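Local coordinates for protein HTP-2 (PDB 4TZM) that binds short closure-motif peptides of partner proteins such as HTP-3 through its HORMA domain, consistent with a part in assembling the meiotic chromosome axis, at residues 127-132 with 240-245; 39-44 with 233-238; 102-107 with 200-205. All coordinates share one frame; numbering follows the deposited sequence.

Contact 1 of 3, residues 127-132 with 240-245; sequences MKFIYF and HAAHMQ
H240 opens its strand beside Y131. The two rings meet rim to rim with planes 79° apart, H240 CD2 lying 3.4 Å from Y131 CD1. H240 ND1 is bound by S38 and Y131 OH by L105 O, so both rings are tied at their polar atoms. A241 comes next and pairs with I130 through two antiparallel backbone bonds. A241 CB lies in the plane of the F132 ring, at the edge, 3.6 Å from F132 CE1. A242 CB turns to the other face of the sheet and packs 3.9 Å from F129 CE2. H243 forms the second hydrogen-bonded pair, with K128; H243 N to K128 O is 2.7 Å. Its ring swings away from K128 and stacks on H152. M244 completes the row of side chains under helix 35-56. The M127 chain bends at its last torsion (chi3 -47°), which brings M127 CE to 3.6 Å from M244 SD. The two strands are central members of the antiparallel sheet of the HORMA domain. Backbone hydrogen bonds fix the register of this buried joint. On the face of M127 and F129, A242 packs on F129 and M127 on M244.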
loop_
_atom_site.group_PDB
_atom_site.type_symbol
_atom_site.label_atom_id
_atom_site.label_comp_id
_atom_site.label_asym_id
_atom_site.label_seq_id
_atom_site.Cartn_x
_atom_site.Cartn_y
_atom_site.Cartn_z
ATOM N N MET A 127 -1.069 -3.768 -4.080
ATOM C CA MET A 127 -1.299 -2.342 -4.265
ATOM C C MET A 127 -0.768 -1.909 -5.633
ATOM O O MET A 127 0.443 -1.824 -5.842
ATOM C CB MET A 127 -0.640 -1.534 -3.140
ATOM C CG MET A 127 -1.077 -0.073 -3.087
ATOM S SD MET A 127 -0.493 0.817 -1.624
ATOM C CE MET A 127 -0.902 -0.341 -0.324
ATOM N N LYS A 128 -1.682 -1.650 -6.564
ATOM C CA LYS A 128 -1.314 -1.291 -7.932
ATOM C C LYS A 128 -1.429 0.210 -8.149
ATOM O O LYS A 128 -2.345 0.850 -7.638
ATOM C CB LYS A 128 -2.189 -2.037 -8.940
ATOM C CG LYS A 128 -2.061 -3.551 -8.873
ATOM C CD LYS A 128 -3.089 -4.237 -9.761
ATOM C CE LYS A 128 -2.944 -5.750 -9.706
ATOM N NZ LYS A 128 -3.941 -6.452 -10.564
ATOM N N PHE A 129 -0.505 0.767 -8.922
ATOM C CA PHE A 129 -0.394 2.214 -9.028
ATOM C C PHE A 129 -0.711 2.755 -10.424
ATOM O O PHE A 129 -0.595 2.051 -11.428
ATOM C CB PHE A 129 1.011 2.652 -8.590
ATOM C CG PHE A 129 1.280 2.431 -7.124
ATOM C CD1 PHE A 129 1.783 1.220 -6.667
ATOM C CD2 PHE A 129 1.010 3.431 -6.199
ATOM C CE1 PHE A 129 2.018 1.014 -5.315
ATOM C CE2 PHE A 129 1.244 3.232 -4.848
ATOM C CZ PHE A 129 1.747 2.023 -4.406
ATOM N N ILE A 130 -1.147 4.010 -10.459
ATOM C CA ILE A 130 -1.345 4.743 -11.701
ATOM C C ILE A 130 -0.684 6.098 -11.549
ATOM O O ILE A 130 -0.837 6.757 -10.521
ATOM C CB ILE A 130 -2.838 4.934 -12.043
ATOM C CG1 ILE A 130 -3.552 3.585 -12.131
ATOM C CG2 ILE A 130 -3.000 5.710 -13.350
ATOM C CD1 ILE A 130 -5.051 3.694 -12.303
ATOM N N TYR A 131 0.059 6.510 -12.567
ATOM C CA TYR A 131 0.749 7.785 -12.528
ATOM C C TYR A 131 0.045 8.776 -13.446
ATOM O O TYR A 131 -0.408 8.410 -14.528
ATOM C CB TYR A 131 2.218 7.593 -12.913
ATOM C CG TYR A 131 2.940 6.690 -11.938
ATOM C CD1 TYR A 131 3.459 7.196 -10.754
ATOM C CD2 TYR A 131 3.072 5.325 -12.181
ATOM C CE1 TYR A 131 4.105 6.377 -9.849
ATOM C CE2 TYR A 131 3.717 4.499 -11.277
ATOM C CZ TYR A 131 4.232 5.032 -10.112
ATOM O OH TYR A 131 4.879 4.222 -9.201
ATOM N N PHE A 132 -0.086 10.020 -12.997
ATOM C CA PHE A 132 -0.749 11.039 -13.804
ATOM C C PHE A 132 0.211 12.146 -14.206
ATOM O O PHE A 132 1.221 12.396 -13.541
ATOM C CB PHE A 132 -1.940 11.642 -13.058
ATOM C CG PHE A 132 -3.063 10.674 -12.821
ATOM C CD1 PHE A 132 -3.040 9.820 -11.728
ATOM C CD2 PHE A 132 -4.152 10.625 -13.684
ATOM C CE1 PHE A 132 -4.077 8.928 -11.500
ATOM C CE2 PHE A 132 -5.192 9.733 -13.465
ATOM C CZ PHE A 132 -5.154 8.884 -12.370
ATOM N N HIS A 240 -1.122 10.792 -8.214
ATOM C CA HIS A 240 -0.971 9.350 -8.192
ATOM C C HIS A 240 -2.293 8.692 -7.832
ATOM O O HIS A 240 -3.185 9.336 -7.281
ATOM C CB HIS A 240 0.104 8.927 -7.184
ATOM C CG HIS A 240 1.443 9.550 -7.423
ATOM N ND1 HIS A 240 1.738 10.844 -7.051
ATOM C CD2 HIS A 240 2.566 9.062 -8.006
ATOM C CE1 HIS A 240 2.985 11.127 -7.392
ATOM N NE2 HIS A 240 3.507 10.060 -7.973
ATOM N N ALA A 241 -2.414 7.409 -8.152
ATOM C CA ALA A 241 -3.551 6.615 -7.714
ATOM C C ALA A 241 -3.082 5.213 -7.352
ATOM O O ALA A 241 -2.137 4.697 -7.948
ATOM C CB ALA A 241 -4.633 6.566 -8.791
ATOM N N ALA A 242 -3.740 4.610 -6.367
ATOM C CA ALA A 242 -3.418 3.253 -5.955
ATOM C C ALA A 242 -4.688 2.413 -5.810
ATOM O O ALA A 242 -5.738 2.925 -5.410
ATOM C CB ALA A 242 -2.640 3.268 -4.653
ATOM N N HIS A 243 -4.595 1.131 -6.150
ATOM C CA HIS A 243 -5.715 0.211 -5.980
ATOM C C HIS A 243 -5.299 -0.981 -5.118
ATOM O O HIS A 243 -4.377 -1.720 -5.471
ATOM C CB HIS A 243 -6.229 -0.271 -7.333
ATOM C CG HIS A 243 -7.471 -1.099 -7.242
ATOM N ND1 HIS A 243 -7.503 -2.430 -7.597
ATOM C CD2 HIS A 243 -8.723 -0.788 -6.831
ATOM C CE1 HIS A 243 -8.726 -2.902 -7.415
ATOM N NE2 HIS A 243 -9.482 -1.926 -6.949
ATOM N N MET A 244 -5.984 -1.152 -3.990
ATOM C CA MET A 244 -5.681 -2.216 -3.033
ATOM C C MET A 244 -6.648 -3.393 -3.206
ATOM O O MET A 244 -7.869 -3.213 -3.246
ATOM C CB MET A 244 -5.738 -1.667 -1.600
ATOM C CG MET A 244 -5.200 -2.606 -0.522
ATOM S SD MET A 244 -3.414 -2.874 -0.600
ATOM C CE MET A 244 -3.175 -4.039 0.742
ATOM N N GLN A 245 -6.093 -4.594 -3.319
ATOM C CA GLN A 245 -6.884 -5.791 -3.577
ATOM C C GLN A 245 -6.410 -6.952 -2.715
ATOM O O GLN A 245 -5.267 -6.971 -2.263
ATOM C CB GLN A 245 -6.802 -6.177 -5.056
ATOM C CG GLN A 245 -8.086 -5.982 -5.836
ATOM C CD GLN A 245 -7.878 -6.067 -7.338
ATOM O OE1 GLN A 245 -6.746 -6.037 -7.821
ATOM N NE2 GLN A 245 -8.974 -6.169 -8.084
#

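Contact 2 of 3, residues 39-44 with 233-238; sequences SNFMIR and GHLRPG
F41 reaches from helix 35-56 to L235 and P237, near the end of strand 228-235. Its CG stands anti to the backbone N (chi1 173°), and the ring extends from the helix toward the strand. The ring and the L235 side chain cross at about a right angle. F41 CE2 lies 4.0 Å from L235 CD1. The other methyl, L235 CD2, sits at the ring edge, in its plane, so both branches of the leucine grip the same end of the phenylalanine. On the P237 side, F41 CD2 is 4.1 Å from P237 CG. V167 and M171 of helix 164-185 also touch F41, as do F28 and W24.

M42 follows. Its first bond does not aim at the strand, but the chain bends at its second torsion (chi2 -52°) and carries the methyl across to the proline. M42 CE comes within 3.6 Å of P237 CD, and it touches P237 CG as well. The same methyl lies 4.3 Å from L235 CB, so M42 CE sits beside both residues. H240 and A242 of the next strand also touch M42.

Between L235 and P237, R236 turns away from the helix. Its NH1 bonds to P237 O at 2.9 Å, with that oxygen nearly in the guanidinium plane. Its NE and NH2 bond to L159 O and G136 O, and its guanidinium group meets the F132 ring in a cation-pi contact.

The side chains of helix 35-56 meet the strand end and the following loop by apolar contacts, without a hydrogen bond between the segments. All four touching residues are buried, consistent with a hydrophobic seam of the HORMA core, while the polar bonds of R236 lie on the side turned from the helix.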
loop_
_atom_site.group_PDB
_atom_site.type_symbol
_atom_site.label_atom_id
_atom_site.label_comp_id
_atom_site.label_asym_id
_atom_site.label_seq_id
_atom_site.Cartn_x
_atom_site.Cartn_y
_atom_site.Cartn_z
ATOM N N SER A 39 3.356 12.029 -3.783
ATOM C CA SER A 39 4.228 10.869 -3.808
ATOM C C SER A 39 4.664 10.492 -2.393
ATOM O O SER A 39 4.757 9.311 -2.050
ATOM C CB SER A 39 5.446 11.159 -4.682
ATOM O OG SER A 39 6.168 9.976 -4.947
ATOM N N ASN A 40 4.925 11.505 -1.572
ATOM C CA ASN A 40 5.243 11.272 -0.171
ATOM C C ASN A 40 4.074 10.620 0.535
ATOM O O ASN A 40 4.257 9.836 1.465
ATOM C CB ASN A 40 5.614 12.578 0.531
ATOM C CG ASN A 40 7.004 13.055 0.166
ATOM O OD1 ASN A 40 7.867 12.251 -0.167
ATOM N ND2 ASN A 40 7.225 14.366 0.224
ATOM N N PHE A 41 2.863 10.943 0.094
ATOM C CA PHE A 41 1.705 10.326 0.703
ATOM C C PHE A 41 1.637 8.828 0.391
ATOM O O PHE A 41 1.313 8.032 1.264
ATOM C CB PHE A 41 0.404 11.002 0.261
ATOM C CG PHE A 41 -0.810 10.274 0.739
ATOM C CD1 PHE A 41 -1.275 10.461 2.027
ATOM C CD2 PHE A 41 -1.447 9.352 -0.073
ATOM C CE1 PHE A 41 -2.372 9.766 2.487
ATOM C CE2 PHE A 41 -2.540 8.656 0.382
ATOM C CZ PHE A 41 -3.005 8.862 1.665
ATOM N N MET A 42 1.929 8.445 -0.850
ATOM C CA MET A 42 1.867 7.034 -1.232
ATOM C C MET A 42 2.885 6.207 -0.445
ATOM O O MET A 42 2.618 5.066 -0.073
ATOM C CB MET A 42 2.109 6.859 -2.736
ATOM C CG MET A 42 1.005 7.407 -3.633
ATOM S SD MET A 42 -0.634 6.794 -3.192
ATOM C CE MET A 42 -1.453 6.844 -4.775
ATOM N N ILE A 43 4.053 6.796 -0.207
ATOM C CA ILE A 43 5.094 6.165 0.599
ATOM C C ILE A 43 4.582 5.854 2.005
ATOM O O ILE A 43 4.769 4.746 2.507
ATOM C CB ILE A 43 6.349 7.062 0.684
ATOM C CG1 ILE A 43 6.884 7.347 -0.722
ATOM C CG2 ILE A 43 7.420 6.416 1.548
ATOM C CD1 ILE A 43 8.173 8.132 -0.754
ATOM N N ARG A 44 3.927 6.829 2.629
ATOM C CA ARG A 44 3.359 6.641 3.956
ATOM C C ARG A 44 2.194 5.656 3.908
ATOM O O ARG A 44 2.000 4.878 4.836
ATOM C CB ARG A 44 2.902 7.979 4.550
ATOM C CG ARG A 44 3.962 9.079 4.534
ATOM C CD ARG A 44 5.251 8.680 5.254
ATOM N NE ARG A 44 5.093 8.600 6.705
ATOM C CZ ARG A 44 5.363 7.516 7.427
ATOM N NH1 ARG A 44 5.810 6.420 6.830
ATOM N NH2 ARG A 44 5.193 7.525 8.743
ATOM N N GLY A 233 -10.018 -0.940 -1.342
ATOM C CA GLY A 233 -10.226 0.472 -1.595
ATOM C C GLY A 233 -9.166 1.084 -2.493
ATOM O O GLY A 233 -8.296 0.386 -3.016
ATOM N N HIS A 234 -9.243 2.400 -2.664
ATOM C CA HIS A 234 -8.325 3.127 -3.529
ATOM C C HIS A 234 -7.840 4.421 -2.880
ATOM O O HIS A 234 -8.361 4.853 -1.852
ATOM C CB HIS A 234 -8.992 3.437 -4.869
ATOM C CG HIS A 234 -10.172 4.351 -4.758
ATOM N ND1 HIS A 234 -11.456 3.891 -4.556
ATOM C CD2 HIS A 234 -10.261 5.701 -4.813
ATOM C CE1 HIS A 234 -12.285 4.919 -4.497
ATOM N NE2 HIS A 234 -11.586 6.027 -4.651
ATOM N N LEU A 235 -6.830 5.027 -3.494
ATOM C CA LEU A 235 -6.263 6.288 -3.037
ATOM C C LEU A 235 -6.064 7.192 -4.246
ATOM O O LEU A 235 -5.601 6.736 -5.293
ATOM C CB LEU A 235 -4.933 6.059 -2.301
ATOM C CG LEU A 235 -4.998 5.340 -0.948
ATOM C CD1 LEU A 235 -3.612 4.921 -0.463
ATOM C CD2 LEU A 235 -5.684 6.211 0.093
ATOM N N ARG A 236 -6.439 8.461 -4.118
ATOM C CA ARG A 236 -6.276 9.408 -5.215
ATOM C C ARG A 236 -5.764 10.744 -4.691
ATOM O O ARG A 236 -6.538 11.687 -4.513
ATOM C CB ARG A 236 -7.601 9.596 -5.969
ATOM C CG ARG A 236 -7.546 10.499 -7.217
ATOM C CD ARG A 236 -6.464 10.067 -8.195
ATOM N NE ARG A 236 -6.627 10.641 -9.532
ATOM C CZ ARG A 236 -5.950 11.691 -9.995
ATOM N NH1 ARG A 236 -5.060 12.307 -9.230
ATOM N NH2 ARG A 236 -6.164 12.125 -11.229
ATOM N N PRO A 237 -4.452 10.825 -4.417
ATOM C CA PRO A 237 -3.855 12.134 -4.142
ATOM C C PRO A 237 -3.693 12.943 -5.427
ATOM O O PRO A 237 -4.266 12.581 -6.457
ATOM C CB PRO A 237 -2.500 11.786 -3.521
ATOM C CG PRO A 237 -2.201 10.415 -3.985
ATOM C CD PRO A 237 -3.518 9.720 -4.145
ATOM N N GLY A 238 -2.922 14.023 -5.363
ATOM C CA GLY A 238 -2.788 14.937 -6.482
ATOM C C GLY A 238 -2.341 14.341 -7.806
ATOM O O GLY A 238 -2.880 14.691 -8.856
#

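Contact 3 of 3, residues 102-107 with 200-205; sequences DGFLKE and KYTNDA
K200 O receives two backbone N-H groups from the facing strand. K106 N donates to K200 O at 2.8 Å, nearly in line with the C=O bond, and E107 N reaches K200 O more weakly at 3.4 Å. Both residues face K200, which makes a classic beta bulge. K200 N returns a bond to E107 O. Beyond the bulge, T202 N bonds to F104 O at 2.7 Å, from above the carbonyl plane. T202 OG1 lies within weak hydrogen-bonding distance of both G103 O and F104 O. T202 CG2 lies 3.9 Å from K106 CB. The F104 ring is sandwiched: D102 CB lies over one face and A205 CA over the other, 4.0 Å from the centroid in a CH-pi contact. G103, with positive phi, ends helix 84-102 in a Schellman motif. The K106 and K200 side chains run side by side, and K106 CG is 3.9 Å from K200 CD. The bound peptide pairs with K200 in an antiparallel manner, so the sheet continues into the ligand, and Y201 packs on the peptide backbone. The backbone bonds join strands 193-201 and 105-113, consistent with a firm strand for the peptide to add to.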
loop_
_atom_site.group_PDB
_atom_site.type_symbol
_atom_site.label_atom_id
_atom_site.label_comp_id
_atom_site.label_asym_id
_atom_site.label_seq_id
_atom_site.Cartn_x
_atom_site.Cartn_y
_atom_site.Cartn_z
ATOM N N ASP A 102 10.069 8.382 -8.771
ATOM C CA ASP A 102 10.606 8.198 -10.110
ATOM C C ASP A 102 9.499 7.779 -11.077
ATOM O O ASP A 102 9.596 8.008 -12.280
ATOM C CB ASP A 102 11.723 7.152 -10.102
ATOM C CG ASP A 102 12.821 7.464 -9.096
ATOM O OD1 ASP A 102 12.517 8.048 -8.034
ATOM O OD2 ASP A 102 13.990 7.115 -9.364
ATOM N N GLY A 103 8.450 7.162 -10.540
ATOM C CA GLY A 103 7.346 6.673 -11.345
ATOM C C GLY A 103 7.610 5.305 -11.945
ATOM O O GLY A 103 7.141 5.003 -13.042
ATOM N N PHE A 104 8.344 4.467 -11.218
ATOM C CA PHE A 104 8.825 3.201 -11.765
ATOM C C PHE A 104 8.120 1.979 -11.185
ATOM O O PHE A 104 8.289 0.866 -11.687
ATOM C CB PHE A 104 10.334 3.068 -11.535
ATOM C CG PHE A 104 11.158 4.066 -12.301
ATOM C CD1 PHE A 104 10.633 4.733 -13.402
ATOM C CD2 PHE A 104 12.465 4.331 -11.927
ATOM C CE1 PHE A 104 11.396 5.650 -14.108
ATOM C CE2 PHE A 104 13.234 5.247 -12.628
ATOM C CZ PHE A 104 12.699 5.906 -13.719
ATOM N N LEU A 105 7.333 2.182 -10.134
ATOM C CA LEU A 105 6.665 1.071 -9.459
ATOM C C LEU A 105 5.248 0.846 -9.981
ATOM O O LEU A 105 4.401 1.734 -9.894
ATOM C CB LEU A 105 6.623 1.312 -7.948
ATOM C CG LEU A 105 6.016 0.159 -7.151
ATOM C CD1 LEU A 105 6.930 -1.056 -7.211
ATOM C CD2 LEU A 105 5.746 0.573 -5.714
ATOM N N LYS A 106 4.993 -0.349 -10.511
ATOM C CA LYS A 106 3.674 -0.710 -11.032
ATOM C C LYS A 106 2.779 -1.314 -9.944
ATOM O O LYS A 106 1.631 -0.900 -9.761
ATOM C CB LYS A 106 3.818 -1.690 -12.204
ATOM C CG LYS A 106 2.511 -2.294 -12.705
ATOM C CD LYS A 106 1.624 -1.265 -13.390
ATOM C CE LYS A 106 0.371 -1.913 -13.976
ATOM N NZ LYS A 106 -0.439 -2.633 -12.948
ATOM N N GLU A 107 3.321 -2.286 -9.218
ATOM C CA GLU A 107 2.582 -2.986 -8.177
ATOM C C GLU A 107 3.516 -3.521 -7.103
ATOM O O GLU A 107 4.551 -4.102 -7.418
ATOM C CB GLU A 107 1.784 -4.147 -8.773
ATOM C CG GLU A 107 1.162 -5.062 -7.724
ATOM C CD GLU A 107 0.444 -6.261 -8.319
ATOM O OE1 GLU A 107 0.272 -6.313 -9.554
ATOM O OE2 GLU A 107 0.049 -7.156 -7.543
ATOM N N LYS A 200 6.496 -5.252 -9.205
ATOM C CA LYS A 200 6.593 -5.206 -10.651
ATOM C C LYS A 200 6.980 -3.803 -11.088
ATOM O O LYS A 200 6.333 -2.828 -10.710
ATOM C CB LYS A 200 5.270 -5.625 -11.293
ATOM C CG LYS A 200 5.243 -5.560 -12.808
ATOM C CD LYS A 200 3.869 -5.945 -13.339
ATOM C CE LYS A 200 3.809 -5.871 -14.856
ATOM N NZ LYS A 200 2.434 -6.151 -15.356
ATOM N N TYR A 201 8.049 -3.704 -11.868
ATOM C CA TYR A 201 8.503 -2.420 -12.380
ATOM C C TYR A 201 7.625 -1.987 -13.548
ATOM O O TYR A 201 6.996 -2.819 -14.204
ATOM C CB TYR A 201 9.967 -2.498 -12.817
ATOM C CG TYR A 201 10.957 -2.786 -11.705
ATOM C CD1 TYR A 201 11.266 -4.091 -11.338
ATOM C CD2 TYR A 201 11.603 -1.751 -11.037
ATOM C CE1 TYR A 201 12.181 -4.357 -10.332
ATOM C CE2 TYR A 201 12.520 -2.008 -10.028
ATOM C CZ TYR A 201 12.804 -3.312 -9.680
ATOM O OH TYR A 201 13.715 -3.567 -8.677
ATOM N N THR A 202 7.574 -0.685 -13.801
ATOM C CA THR A 202 6.874 -0.164 -14.970
ATOM C C THR A 202 7.748 -0.312 -16.213
ATOM O O THR A 202 8.934 -0.635 -16.111
ATOM C CB THR A 202 6.486 1.314 -14.789
ATOM O OG1 THR A 202 7.665 2.097 -14.563
ATOM C CG2 THR A 202 5.539 1.480 -13.609
ATOM N N ASN A 203 7.163 -0.077 -17.384
ATOM C CA ASN A 203 7.903 -0.159 -18.642
ATOM C C ASN A 203 8.928 0.963 -18.766
ATOM O O ASN A 203 9.955 0.810 -19.430
ATOM C CB ASN A 203 6.945 -0.116 -19.837
ATOM C CG ASN A 203 5.839 -1.150 -19.742
ATOM O OD1 ASN A 203 5.962 -2.150 -19.033
ATOM N ND2 ASN A 203 4.749 -0.916 -20.464
ATOM N N ASP A 204 8.639 2.090 -18.121
ATOM C CA ASP A 204 9.511 3.261 -18.164
ATOM C C ASP A 204 10.804 3.031 -17.387
ATOM O O ASP A 204 11.820 3.672 -17.652
ATOM C CB ASP A 204 8.790 4.492 -17.604
ATOM C CG ASP A 204 7.280 4.397 -17.729
ATOM O OD1 ASP A 204 6.791 3.534 -18.488
ATOM O OD2 ASP A 204 6.580 5.192 -17.065
ATOM N N ALA A 205 10.753 2.117 -16.422
ATOM C CA ALA A 205 11.888 1.833 -15.551
ATOM C C ALA A 205 13.110 1.356 -16.331
ATOM O O ALA A 205 13.024 0.404 -17.107
ATOM C CB ALA A 205 11.500 0.800 -14.505
#

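Overall arrangement
From the N terminus, helix 35-56 comes first, and its residues 39-44 meet 233-238, closing contact 2, the longest loop of the three. Contact 3 is nested inside that loop: 102-107, at the end of helix 84-102, meets 200-205. Residues 127-132 also lie inside it, but their partner 240-245 comes after 233-238, so contact 1 crosses both others. Strands 105-113 and 123-133 are neighbours, and so are 228-235 and 240-248. Contacts 1 and 3 touch through the first pair, contacts 1 and 2 through the second. Contact 1 thus lies between the strand pair of contact 3, where the peptide adds, and the strand that contact 2 ties to helix 35-56. Contacts 2 and 3 do not touch.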